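Local coordinates for PbSGBP-B lipoprotein (PDB 6D2Y), which probably binds polysaccharide at the cell surface, as a magnesium-containing lipoprotein belonging to a polysaccharide utilization locus of Prevotella bryantii, at residues V40-P45 with D52-S57; K72-I77 with H94-S99; I77-Q82 with F126-S131; Y113-T116 with D120-P123. All coordinates share one frame; numbering follows the deposited sequence.

Contact 1: V40-P45 with D52-S57; sequences VYYIRP and DSLLTS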
loop_
_atom_site.group_PDB
_atom_site.type_symbol
_atom_site.label_atom_id
_atom_site.label_comp_id
_atom_site.label_asym_id
_atom_site.label_seq_id
_atom_site.Cartn_x
_atom_site.Cartn_y
_atom_site.Cartn_z
ATOM N N VAL A 40 -2.413 -31.711 33.329
ATOM C CA VAL A 40 -3.137 -30.454 33.151
ATOM C C VAL A 40 -4.595 -30.771 32.869
ATOM O O VAL A 40 -4.912 -31.402 31.854
ATOM C CB VAL A 40 -2.552 -29.593 32.022
ATOM C CG1 VAL A 40 -3.549 -28.516 31.615
ATOM C CG2 VAL A 40 -1.281 -28.947 32.482
ATOM N N TYR A 41 -5.480 -30.318 33.753
ATOM C CA TYR A 41 -6.904 -30.536 33.543
ATOM C C TYR A 41 -7.471 -29.532 32.546
ATOM O O TYR A 41 -8.270 -29.900 31.679
ATOM C CB TYR A 41 -7.648 -30.458 34.879
ATOM C CG TYR A 41 -7.138 -31.417 35.940
ATOM C CD1 TYR A 41 -7.472 -31.239 37.275
ATOM C CD2 TYR A 41 -6.336 -32.506 35.607
ATOM C CE1 TYR A 41 -7.016 -32.107 38.248
ATOM C CE2 TYR A 41 -5.874 -33.379 36.574
ATOM C CZ TYR A 41 -6.219 -33.174 37.892
ATOM O OH TYR A 41 -5.766 -34.041 38.858
ATOM N N TYR A 42 -7.059 -28.271 32.648
ATOM C CA TYR A 42 -7.436 -27.246 31.682
ATOM C C TYR A 42 -6.541 -26.033 31.898
ATOM O O TYR A 42 -5.760 -25.973 32.853
ATOM C CB TYR A 42 -8.917 -26.869 31.794
ATOM C CG TYR A 42 -9.350 -26.338 33.143
ATOM C CD1 TYR A 42 -9.244 -24.986 33.448
ATOM C CD2 TYR A 42 -9.887 -27.185 34.104
ATOM C CE1 TYR A 42 -9.647 -24.497 34.679
ATOM C CE2 TYR A 42 -10.292 -26.704 35.337
ATOM C CZ TYR A 42 -10.170 -25.360 35.619
ATOM O OH TYR A 42 -10.572 -24.878 36.844
ATOM N N ILE A 43 -6.661 -25.068 30.990
ATOM C CA ILE A 43 -5.907 -23.821 31.041
ATOM C C ILE A 43 -6.896 -22.666 31.066
ATOM O O ILE A 43 -7.793 -22.592 30.219
ATOM C CB ILE A 43 -4.946 -23.685 29.846
ATOM C CG1 ILE A 43 -4.056 -24.923 29.733
ATOM C CG2 ILE A 43 -4.116 -22.411 29.973
ATOM C CD1 ILE A 43 -2.767 -24.673 28.995
ATOM N N ARG A 44 -6.728 -21.768 32.029
ATOM C CA ARG A 44 -7.593 -20.615 32.216
ATOM C C ARG A 44 -6.775 -19.330 32.152
ATOM O O ARG A 44 -5.553 -19.351 32.345
ATOM C CB ARG A 44 -8.330 -20.703 33.561
ATOM C CG ARG A 44 -7.532 -20.188 34.748
ATOM C CD ARG A 44 -8.210 -20.523 36.068
ATOM N NE ARG A 44 -7.348 -20.230 37.210
ATOM C CZ ARG A 44 -7.378 -20.895 38.360
ATOM N NH1 ARG A 44 -8.230 -21.897 38.528
ATOM N NH2 ARG A 44 -6.554 -20.557 39.346
ATOM N N PRO A 45 -7.411 -18.197 31.860
ATOM C CA PRO A 45 -6.684 -16.923 31.852
ATOM C C PRO A 45 -6.267 -16.521 33.260
ATOM O O PRO A 45 -6.725 -17.070 34.264
ATOM C CB PRO A 45 -7.692 -15.931 31.264
ATOM C CG PRO A 45 -8.710 -16.780 30.567
ATOM C CD PRO A 45 -8.788 -18.042 31.362
ATOM N N ASP A 52 -13.156 -15.412 28.909
ATOM C CA ASP A 52 -13.031 -16.860 28.871
ATOM C C ASP A 52 -12.783 -17.428 30.261
ATOM O O ASP A 52 -12.126 -16.810 31.103
ATOM C CB ASP A 52 -11.886 -17.278 27.944
ATOM C CG ASP A 52 -11.976 -16.636 26.575
ATOM O OD1 ASP A 52 -10.939 -16.147 26.080
ATOM O OD2 ASP A 52 -13.079 -16.629 25.990
ATOM N N SER A 53 -13.328 -18.620 30.495
ATOM C CA SER A 53 -12.991 -19.414 31.665
ATOM C C SER A 53 -12.068 -20.575 31.328
ATOM O O SER A 53 -11.616 -21.276 32.240
ATOM C CB SER A 53 -14.264 -19.947 32.333
ATOM O OG SER A 53 -15.077 -20.632 31.397
ATOM N N LEU A 54 -11.781 -20.788 30.046
ATOM C CA LEU A 54 -10.911 -21.866 29.604
ATOM C C LEU A 54 -10.326 -21.479 28.253
ATOM O O LEU A 54 -11.011 -20.866 27.430
ATOM C CB LEU A 54 -11.677 -23.192 29.512
ATOM C CG LEU A 54 -10.893 -24.458 29.167
ATOM C CD1 LEU A 54 -11.554 -25.635 29.845
ATOM C CD2 LEU A 54 -10.827 -24.692 27.664
ATOM N N LEU A 55 -9.065 -21.843 28.033
ATOM C CA LEU A 55 -8.338 -21.483 26.824
ATOM C C LEU A 55 -7.779 -22.734 26.163
ATOM O O LEU A 55 -7.116 -23.544 26.819
ATOM C CB LEU A 55 -7.193 -20.513 27.131
ATOM C CG LEU A 55 -7.534 -19.187 27.807
ATOM C CD1 LEU A 55 -6.259 -18.433 28.149
ATOM C CD2 LEU A 55 -8.440 -18.346 26.921
ATOM N N THR A 56 -8.054 -22.887 24.870
ATOM C CA THR A 56 -7.357 -23.852 24.031
ATOM C C THR A 56 -6.301 -23.190 23.159
ATOM O O THR A 56 -5.608 -23.884 22.408
ATOM C CB THR A 56 -8.348 -24.618 23.147
ATOM O OG1 THR A 56 -9.061 -23.695 22.315
ATOM C CG2 THR A 56 -9.339 -25.393 24.002
ATOM N N SER A 57 -6.166 -21.868 23.245
ATOM C CA SER A 57 -5.193 -21.116 22.466
ATOM C C SER A 57 -4.851 -19.841 23.227
ATOM O O SER A 57 -5.531 -19.467 24.185
ATOM C CB SER A 57 -5.729 -20.800 21.069
ATOM O OG SER A 57 -6.474 -19.594 21.082
HETATM O O HOH W 1 -8.070 -26.280 28.619
#
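L54 is brought onto Y42 by its first torsion. It sets off away from the strand, but its CG lies opposite the backbone N (chi1 -175°), which swings the branched end back. Y42 points its CB to the loop, and chi1 of 59° sets CG between backbone N and carbonyl carbon. L54 CD1 rests 3.5 Å from Y42 CB, at the root of the ring, the two side chains meeting at a slant. A second apolar patch forms one step along, where L55 CD1 lies 3.8 Å from P45 CG; the same proline carbon sits 3.5 Å from D52 O, so the proline ring is lodged between a leucine end and a loop carbonyl.

Between the two patches one carbonyl does the backbone work. I43 O accepts a short bond from L55 N (2.6 Å, 153° at the hydrogen) and is also approached by the CA-H of L54, with L54 CA 3.3 Å from I43 O. A water takes the place of a second direct link: it accepts from I43 N at 3.0 Å and donates only weakly to L55 O. The pairing is thus a partial one, a loop laid along a strand and not a continued ladder.

The strand 39-45 is one of the two outer strands of a three-stranded sheet, kinked by a classic beta bulge where Y41 and Y42 both face V67 of strand 63-69. I43 points its end into the sandwich, against I64, Y124 and F126, while the loop carrying L55 leads on to strand 57-59 of the facing sheet.

Contact 2: K72-I77 with H94-S99; sequences KSIKGI and HTLIVS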
loop_
_atom_site.group_PDB
_atom_site.type_symbol
_atom_site.label_atom_id
_atom_site.label_comp_id
_atom_site.label_asym_id
_atom_site.label_seq_id
_atom_site.Cartn_x
_atom_site.Cartn_y
_atom_site.Cartn_z
ATOM N N LYS A 72 4.556 -28.859 40.114
ATOM C CA LYS A 72 5.914 -28.477 40.472
ATOM C C LYS A 72 6.947 -29.526 40.077
ATOM O O LYS A 72 8.137 -29.333 40.347
ATOM C CB LYS A 72 5.989 -28.169 41.968
ATOM C CG LYS A 72 5.289 -26.863 42.328
ATOM C CD LYS A 72 4.856 -26.812 43.784
ATOM C CE LYS A 72 6.018 -26.473 44.701
ATOM N NZ LYS A 72 6.699 -27.693 45.214
ATOM N N SER A 73 6.522 -30.622 39.444
ATOM C CA SER A 73 7.444 -31.516 38.756
ATOM C C SER A 73 7.901 -30.956 37.416
ATOM O O SER A 73 8.813 -31.520 36.802
ATOM C CB SER A 73 6.794 -32.883 38.537
ATOM O OG SER A 73 7.028 -33.742 39.639
ATOM N N ILE A 74 7.288 -29.869 36.958
ATOM C CA ILE A 74 7.639 -29.241 35.690
ATOM C C ILE A 74 8.906 -28.420 35.882
ATOM O O ILE A 74 8.920 -27.457 36.657
ATOM C CB ILE A 74 6.494 -28.354 35.189
ATOM C CG1 ILE A 74 5.196 -29.153 35.142
ATOM C CG2 ILE A 74 6.833 -27.780 33.822
ATOM C CD1 ILE A 74 3.983 -28.290 35.036
ATOM N N LYS A 75 9.967 -28.786 35.169
ATOM C CA LYS A 75 11.189 -27.992 35.186
ATOM C C LYS A 75 11.228 -26.982 34.049
ATOM O O LYS A 75 11.677 -25.848 34.243
ATOM C CB LYS A 75 12.415 -28.907 35.122
ATOM C CG LYS A 75 12.789 -29.499 36.465
ATOM C CD LYS A 75 12.501 -28.511 37.586
ATOM C CE LYS A 75 12.531 -29.183 38.942
ATOM N NZ LYS A 75 11.278 -28.879 39.680
ATOM N N GLY A 76 10.759 -27.371 32.866
ATOM C CA GLY A 76 10.716 -26.465 31.739
ATOM C C GLY A 76 9.417 -26.621 30.976
ATOM O O GLY A 76 8.759 -27.663 31.028
ATOM N N ILE A 77 9.055 -25.556 30.266
ATOM C CA ILE A 77 7.893 -25.540 29.387
ATOM C C ILE A 77 8.320 -24.933 28.060
ATOM O O ILE A 77 8.912 -23.849 28.033
ATOM C CB ILE A 77 6.727 -24.733 29.995
ATOM C CG1 ILE A 77 6.121 -25.464 31.194
ATOM C CG2 ILE A 77 5.659 -24.461 28.950
ATOM C CD1 ILE A 77 4.918 -24.762 31.803
ATOM N N HIS A 94 -0.873 -27.204 42.081
ATOM C CA HIS A 94 -2.118 -27.296 41.340
ATOM C C HIS A 94 -2.330 -26.161 40.349
ATOM O O HIS A 94 -3.248 -26.251 39.525
ATOM C CB HIS A 94 -3.316 -27.353 42.301
ATOM C CG HIS A 94 -3.270 -28.507 43.250
ATOM N ND1 HIS A 94 -3.110 -29.809 42.825
ATOM C CD2 HIS A 94 -3.362 -28.562 44.601
ATOM C CE1 HIS A 94 -3.102 -30.615 43.871
ATOM N NE2 HIS A 94 -3.256 -29.884 44.961
ATOM N N THR A 95 -1.525 -25.101 40.407
ATOM C CA THR A 95 -1.607 -24.001 39.457
ATOM C C THR A 95 -0.205 -23.584 39.044
ATOM O O THR A 95 0.689 -23.461 39.885
ATOM C CB THR A 95 -2.341 -22.785 40.039
ATOM O OG1 THR A 95 -1.618 -22.288 41.172
ATOM C CG2 THR A 95 -3.761 -23.145 40.453
ATOM N N LEU A 96 -0.026 -23.366 37.745
ATOM C CA LEU A 96 1.207 -22.820 37.194
ATOM C C LEU A 96 0.833 -21.689 36.249
ATOM O O LEU A 96 0.025 -21.884 35.333
ATOM C CB LEU A 96 2.025 -23.892 36.460
ATOM C CG LEU A 96 3.423 -23.537 35.936
ATOM C CD1 LEU A 96 4.262 -24.792 35.811
ATOM C CD2 LEU A 96 3.382 -22.820 34.596
ATOM N N ILE A 97 1.419 -20.515 36.470
ATOM C CA ILE A 97 1.159 -19.331 35.662
ATOM C C ILE A 97 2.417 -19.032 34.857
ATOM O O ILE A 97 3.487 -18.787 35.428
ATOM C CB ILE A 97 0.738 -18.134 36.529
ATOM C CG1 ILE A 97 -0.575 -18.441 37.247
ATOM C CG2 ILE A 97 0.599 -16.875 35.680
ATOM C CD1 ILE A 97 -1.014 -17.364 38.218
ATOM N N VAL A 98 2.291 -19.077 33.532
ATOM C CA VAL A 98 3.399 -18.851 32.614
ATOM C C VAL A 98 2.892 -18.022 31.442
ATOM O O VAL A 98 1.720 -18.095 31.062
ATOM C CB VAL A 98 4.015 -20.188 32.132
ATOM C CG1 VAL A 98 3.006 -20.994 31.320
ATOM C CG2 VAL A 98 5.293 -19.954 31.332
ATOM N N SER A 99 3.780 -17.214 30.877
ATOM C CA SER A 99 3.456 -16.392 29.719
ATOM C C SER A 99 4.021 -17.028 28.455
ATOM O O SER A 99 5.149 -17.535 28.451
ATOM C CB SER A 99 3.995 -14.970 29.880
ATOM O OG SER A 99 3.886 -14.538 31.226
#
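I77 and L96 reach toward each other tip to tip, and their meeting marks the centre of a wholly apolar contact. L96 CD2 touches I77 CD1 at 3.7 Å, and its other methyl, L96 CD1, lies 3.6 Å from I74 CD1 with those two side chains slanted across each other. The leucine fork therefore serves both isoleucines: CD2 is nearest I77 and CD1 nearest I74, with CD1 also close to I77. Its CG stands opposite the backbone N (chi1 -174°), which carries the fork out from strand 95-99. V98 adds a looser touch, V98 CG1 being 4.3 Å from I77 CD1.

No hydrogen bond joins the segments. The short strand axes stay 10.2 Å apart at closest approach and run 24° from parallel, the geometry of two sheets packed face to face through their side chains. On strand 95-99 the inward residues L96 and V98 alternate in the usual way. I74 and I77 do not: they are three positions apart, yet both point inward, because a classic beta bulge at K75 and G76, both facing I115, takes up an extra residue.

A second shell surrounds these residues. K72 N is hydrogen-bonded to D93 OD1, which ties the short 3-10 segment before I74 to the chain just ahead of H94, and T95 OG1 is hydrogen-bonded to T92. P38 packs on I74, I91 on L96 and A84 on V98.

Beyond them, strand 111-116 lies beside strand 74-79 and offers M114 to I74 and M112 to I77. Strand 95-99, an outer strand of the facing sheet, is hydrogen-bonded to strand 63-69.

Contact 3: I77-Q82 with F126-S131; sequences ILFNDQ and FQVTIS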
loop_
_atom_site.group_PDB
_atom_site.type_symbol
_atom_site.label_atom_id
_atom_site.label_comp_id
_atom_site.label_asym_id
_atom_site.label_seq_id
_atom_site.Cartn_x
_atom_site.Cartn_y
_atom_site.Cartn_z
ATOM N N ILE A 77 9.055 -25.556 30.266
ATOM C CA ILE A 77 7.893 -25.540 29.387
ATOM C C ILE A 77 8.320 -24.933 28.060
ATOM O O ILE A 77 8.912 -23.849 28.033
ATOM C CB ILE A 77 6.727 -24.733 29.995
ATOM C CG1 ILE A 77 6.121 -25.464 31.194
ATOM C CG2 ILE A 77 5.659 -24.461 28.950
ATOM C CD1 ILE A 77 4.918 -24.762 31.803
ATOM N N LEU A 78 8.023 -25.621 26.963
ATOM C CA LEU A 78 8.195 -25.062 25.631
ATOM C C LEU A 78 6.851 -24.989 24.930
ATOM O O LEU A 78 6.111 -25.977 24.896
ATOM C CB LEU A 78 9.153 -25.891 24.788
ATOM C CG LEU A 78 10.608 -25.817 25.212
ATOM C CD1 LEU A 78 10.875 -27.063 26.025
ATOM C CD2 LEU A 78 11.536 -25.743 23.981
ATOM N N PHE A 79 6.547 -23.821 24.375
ATOM C CA PHE A 79 5.450 -23.653 23.433
ATOM C C PHE A 79 6.021 -23.836 22.032
ATOM O O PHE A 79 6.807 -23.003 21.565
ATOM C CB PHE A 79 4.820 -22.275 23.600
ATOM C CG PHE A 79 4.019 -22.126 24.856
ATOM C CD1 PHE A 79 4.627 -21.774 26.052
ATOM C CD2 PHE A 79 2.653 -22.334 24.841
ATOM C CE1 PHE A 79 3.881 -21.632 27.210
ATOM C CE2 PHE A 79 1.903 -22.194 25.993
ATOM C CZ PHE A 79 2.517 -21.843 27.178
ATOM N N ASN A 80 5.639 -24.930 21.369
ATOM C CA ASN A 80 6.231 -25.342 20.092
ATOM C C ASN A 80 7.728 -25.504 20.322
ATOM O O ASN A 80 8.114 -26.348 21.149
ATOM C CB ASN A 80 5.831 -24.353 18.995
ATOM C CG ASN A 80 4.334 -24.203 18.870
ATOM O OD1 ASN A 80 3.635 -25.114 18.410
ATOM N ND2 ASN A 80 3.832 -23.043 19.268
ATOM N N ASP A 81 8.589 -24.737 19.659
ATOM C CA ASP A 81 10.027 -24.807 19.869
ATOM C C ASP A 81 10.552 -23.635 20.687
ATOM O O ASP A 81 11.769 -23.435 20.761
ATOM C CB ASP A 81 10.750 -24.875 18.523
ATOM C CG ASP A 81 10.339 -23.752 17.581
ATOM O OD1 ASP A 81 9.558 -22.873 18.000
ATOM O OD2 ASP A 81 10.793 -23.752 16.418
ATOM N N GLN A 82 9.665 -22.854 21.296
ATOM C CA GLN A 82 10.047 -21.670 22.052
ATOM C C GLN A 82 9.973 -21.982 23.540
ATOM O O GLN A 82 8.912 -22.360 24.048
ATOM C CB GLN A 82 9.141 -20.490 21.702
ATOM C CG GLN A 82 9.143 -20.135 20.225
ATOM C CD GLN A 82 10.526 -19.781 19.713
ATOM O OE1 GLN A 82 11.227 -18.957 20.302
ATOM N NE2 GLN A 82 10.928 -20.408 18.614
ATOM N N PHE A 126 -1.950 -27.571 22.560
ATOM C CA PHE A 126 -2.263 -26.171 22.823
ATOM C C PHE A 126 -1.704 -25.334 21.683
ATOM O O PHE A 126 -0.539 -25.502 21.307
ATOM C CB PHE A 126 -1.676 -25.722 24.167
ATOM C CG PHE A 126 -2.108 -24.348 24.593
ATOM C CD1 PHE A 126 -1.277 -23.255 24.400
ATOM C CD2 PHE A 126 -3.340 -24.148 25.194
ATOM C CE1 PHE A 126 -1.666 -21.992 24.794
ATOM C CE2 PHE A 126 -3.737 -22.883 25.590
ATOM C CZ PHE A 126 -2.900 -21.805 25.389
ATOM N N GLN A 127 -2.526 -24.443 21.138
ATOM C CA GLN A 127 -2.151 -23.648 19.977
ATOM C C GLN A 127 -1.680 -22.265 20.405
ATOM O O GLN A 127 -2.247 -21.657 21.317
ATOM C CB GLN A 127 -3.323 -23.514 19.004
ATOM C CG GLN A 127 -4.044 -24.818 18.713
ATOM C CD GLN A 127 -5.336 -24.606 17.952
ATOM O OE1 GLN A 127 -5.336 -24.501 16.727
ATOM N NE2 GLN A 127 -6.447 -24.539 18.678
ATOM N N VAL A 128 -0.638 -21.776 19.743
ATOM C CA VAL A 128 -0.144 -20.421 19.944
ATOM C C VAL A 128 -0.704 -19.569 18.813
ATOM O O VAL A 128 -0.353 -19.762 17.644
ATOM C CB VAL A 128 1.389 -20.371 19.982
ATOM C CG1 VAL A 128 1.872 -18.928 19.943
ATOM C CG2 VAL A 128 1.909 -21.080 21.226
ATOM N N THR A 129 -1.584 -18.635 19.159
ATOM C CA THR A 129 -2.257 -17.819 18.156
ATOM C C THR A 129 -1.290 -16.791 17.581
ATOM O O THR A 129 -0.684 -16.012 18.324
ATOM C CB THR A 129 -3.476 -17.132 18.768
ATOM O OG1 THR A 129 -4.559 -18.067 18.843
ATOM C CG2 THR A 129 -3.901 -15.938 17.926
ATOM N N ILE A 130 -1.144 -16.795 16.260
ATOM C CA ILE A 130 -0.291 -15.854 15.547
ATOM C C ILE A 130 -1.166 -15.031 14.613
ATOM O O ILE A 130 -2.178 -15.515 14.094
ATOM C CB ILE A 130 0.830 -16.578 14.769
ATOM C CG1 ILE A 130 1.624 -17.492 15.703
ATOM C CG2 ILE A 130 1.763 -15.581 14.095
ATOM C CD1 ILE A 130 2.575 -16.756 16.620
ATOM N N SER A 131 -0.776 -13.774 14.412
ATOM C CA SER A 131 -1.536 -12.881 13.550
ATOM C C SER A 131 -1.640 -13.443 12.137
ATOM O O SER A 131 -0.710 -14.072 11.627
ATOM C CB SER A 131 -0.881 -11.499 13.519
ATOM O OG SER A 131 -1.618 -10.604 12.707
HETATM O O HOH W 2 0.971 -23.213 17.917
#
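F79 lays the edge of its ring against F126: F126 CD1 lies in the plane of the F79 ring, 3.7 Å from F79 CE2. The two planes are turned by 67° with centroids 6.0 Å apart, an oblique pairing that is neither stacked nor cleanly T-shaped. The neighbouring ring atom F79 CD2 meets V128 CG2 at 3.9 Å; this methyl lies obliquely to the ring, and the two side chains cross at about a right angle. Placed beside the backbone N while CG1 stands opposite it (chi1 170°), the methyl is shared with N80, since V128 CG2 is 3.4 Å from N80 ND2.

N80 occupies the second position of a type II' turn from F79 to Q82, closed by mutual backbone bonds between its end residues. From there its amide nitrogen reaches V128, the two side chains crossing at a slant. N80 ND2 donates to a water 3.2 Å away, and V128 N donates to the same water at 2.8 Å. The water links the turn to strand 127-129; no direct hydrogen bond joins the two segments. N80 OD1 accepts from the backbone N atoms of T109 and D110, at the start of the chain leading into the intervening strand 111-116.

The chemistry is thus divided. F79 and F126 pack on I64 of the facing sheet, with V128 beside F79, while a buried asparagine amide at their border has both its ends supplied with partners, which probably restricts its rotation.

Contact 4: Y113-T116 with D120-P123; sequences YMIT and DTIP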
loop_
_atom_site.group_PDB
_atom_site.type_symbol
_atom_site.label_atom_id
_atom_site.label_comp_id
_atom_site.label_asym_id
_atom_site.label_seq_id
_atom_site.Cartn_x
_atom_site.Cartn_y
_atom_site.Cartn_z
ATOM N N TYR A 113 5.072 -28.404 25.536
ATOM C CA TYR A 113 5.830 -29.527 26.068
ATOM C C TYR A 113 6.230 -29.235 27.507
ATOM O O TYR A 113 6.879 -28.223 27.784
ATOM C CB TYR A 113 7.061 -29.807 25.208
ATOM C CG TYR A 113 6.735 -30.055 23.753
ATOM C CD1 TYR A 113 6.440 -31.329 23.289
ATOM C CD2 TYR A 113 6.717 -29.008 22.842
ATOM C CE1 TYR A 113 6.139 -31.557 21.956
ATOM C CE2 TYR A 113 6.416 -29.224 21.512
ATOM C CZ TYR A 113 6.129 -30.500 21.074
ATOM O OH TYR A 113 5.829 -30.725 19.750
HETATM N N MSE A 114 5.842 -30.117 28.418
HETATM C CA MSE A 114 6.278 -30.005 29.800
HETATM C C MSE A 114 7.429 -30.962 30.046
HETATM O O MSE A 114 7.318 -32.156 29.751
HETATM C CB MSE A 114 5.129 -30.299 30.751
HETATM C CG MSE A 114 3.811 -29.737 30.285
HETATM SE SE MSE A 114 2.331 -30.466 31.300
HETATM C CE MSE A 114 2.063 -28.930 32.397
ATOM N N ILE A 115 8.538 -30.441 30.573
ATOM C CA ILE A 115 9.744 -31.229 30.803
ATOM C C ILE A 115 9.975 -31.361 32.303
ATOM O O ILE A 115 10.049 -30.358 33.026
ATOM C CB ILE A 115 10.987 -30.633 30.121
ATOM C CG1 ILE A 115 10.795 -30.458 28.611
ATOM C CG2 ILE A 115 12.179 -31.534 30.367
ATOM C CD1 ILE A 115 11.843 -29.568 27.976
ATOM N N THR A 116 10.110 -32.600 32.760
ATOM C CA THR A 116 10.368 -32.886 34.158
ATOM C C THR A 116 11.864 -32.787 34.452
ATOM O O THR A 116 12.685 -32.483 33.581
ATOM C CB THR A 116 9.829 -34.266 34.508
ATOM O OG1 THR A 116 10.533 -35.253 33.744
ATOM C CG2 THR A 116 8.351 -34.338 34.162
ATOM N N ASP A 120 12.129 -35.884 30.878
ATOM C CA ASP A 120 11.010 -36.499 30.177
ATOM C C ASP A 120 10.115 -35.419 29.576
ATOM O O ASP A 120 9.997 -34.313 30.108
ATOM C CB ASP A 120 10.201 -37.384 31.127
ATOM C CG ASP A 120 10.971 -38.615 31.584
ATOM O OD1 ASP A 120 11.689 -39.214 30.756
ATOM O OD2 ASP A 120 10.850 -38.989 32.772
ATOM N N THR A 121 9.480 -35.749 28.453
ATOM C CA THR A 121 8.644 -34.809 27.712
ATOM C C THR A 121 7.188 -35.247 27.795
ATOM O O THR A 121 6.857 -36.385 27.446
ATOM C CB THR A 121 9.086 -34.710 26.250
ATOM O OG1 THR A 121 10.431 -34.219 26.185
ATOM C CG2 THR A 121 8.176 -33.764 25.483
ATOM N N ILE A 122 6.325 -34.342 28.247
ATOM C CA ILE A 122 4.892 -34.608 28.357
ATOM C C ILE A 122 4.144 -33.556 27.546
ATOM O O ILE A 122 4.069 -32.391 27.960
ATOM C CB ILE A 122 4.439 -34.619 29.825
ATOM C CG1 ILE A 122 4.968 -35.865 30.535
ATOM C CG2 ILE A 122 2.931 -34.582 29.915
ATOM C CD1 ILE A 122 6.037 -35.572 31.556
ATOM N N PRO A 123 3.590 -33.913 26.386
ATOM C CA PRO A 123 2.974 -32.901 25.519
ATOM C C PRO A 123 1.500 -32.663 25.814
ATOM O O PRO A 123 0.721 -33.609 25.964
ATOM C CB PRO A 123 3.173 -33.490 24.120
ATOM C CG PRO A 123 3.093 -34.966 24.346
ATOM C CD PRO A 123 3.649 -35.233 25.734
#
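M114, a selenomethionine here, and I122 exchange two backbone bonds across adjacent antiparallel strands. M114 N donates to I122 O at 2.9 Å and nearly straight (170° at the hydrogen); I122 N returns a 2.8 Å bond to M114 O. Two residues further on, T116 N reaches D120 O at 3.2 Å, and that oxygen also receives the CA-H of I115, with I115 CA 3.2 Å from D120 O. P123, which has no N-H, falls opposite Y113 in a non-hydrogen-bonded pair, where the ladder asks for none.

T116 holds OG1 between its backbone N and carbonyl carbon (chi1 63°), and there it accepts a weak bond from D120 N at 3.3 Å. S118 in the turn bonds both T116 OG1 and D120 OD2, while Y113 OH is engaged by T109.

The side chains cover both faces. T121 CG2 lies 3.7 Å from Y113 CD1, obliquely to the ring, beside P123; on the other face T116 CG2 meets I122 CD1 at 3.7 Å, near M114. This is a beta hairpin, strands 111-116 and 121-129 joined by a short turn, within the larger sheet of the N-terminal beta sandwich.

How the contacts relate
From the N terminus, contact 1 closes a short loop after strand 39-45 and is complete before the others open. Contact 2 then spans 72-77 to 94-99, packing the two sheets of the sandwich against each other. Contact 3 starts within that span, sharing I77, and ends far beyond it at 126-131, so the two cross. Contact 4, the local hairpin, falls entirely between the two segments of contact 3 and supplies the strand that separates them: Y113 bonds to L78 of contact 3, and I115 to K75 and G76 of contact 2. Contact 1 reaches the group through T56 and S57 against F126, and through V40 against M114, so all four lie in the N-terminal sandwich, far from the magnesium site.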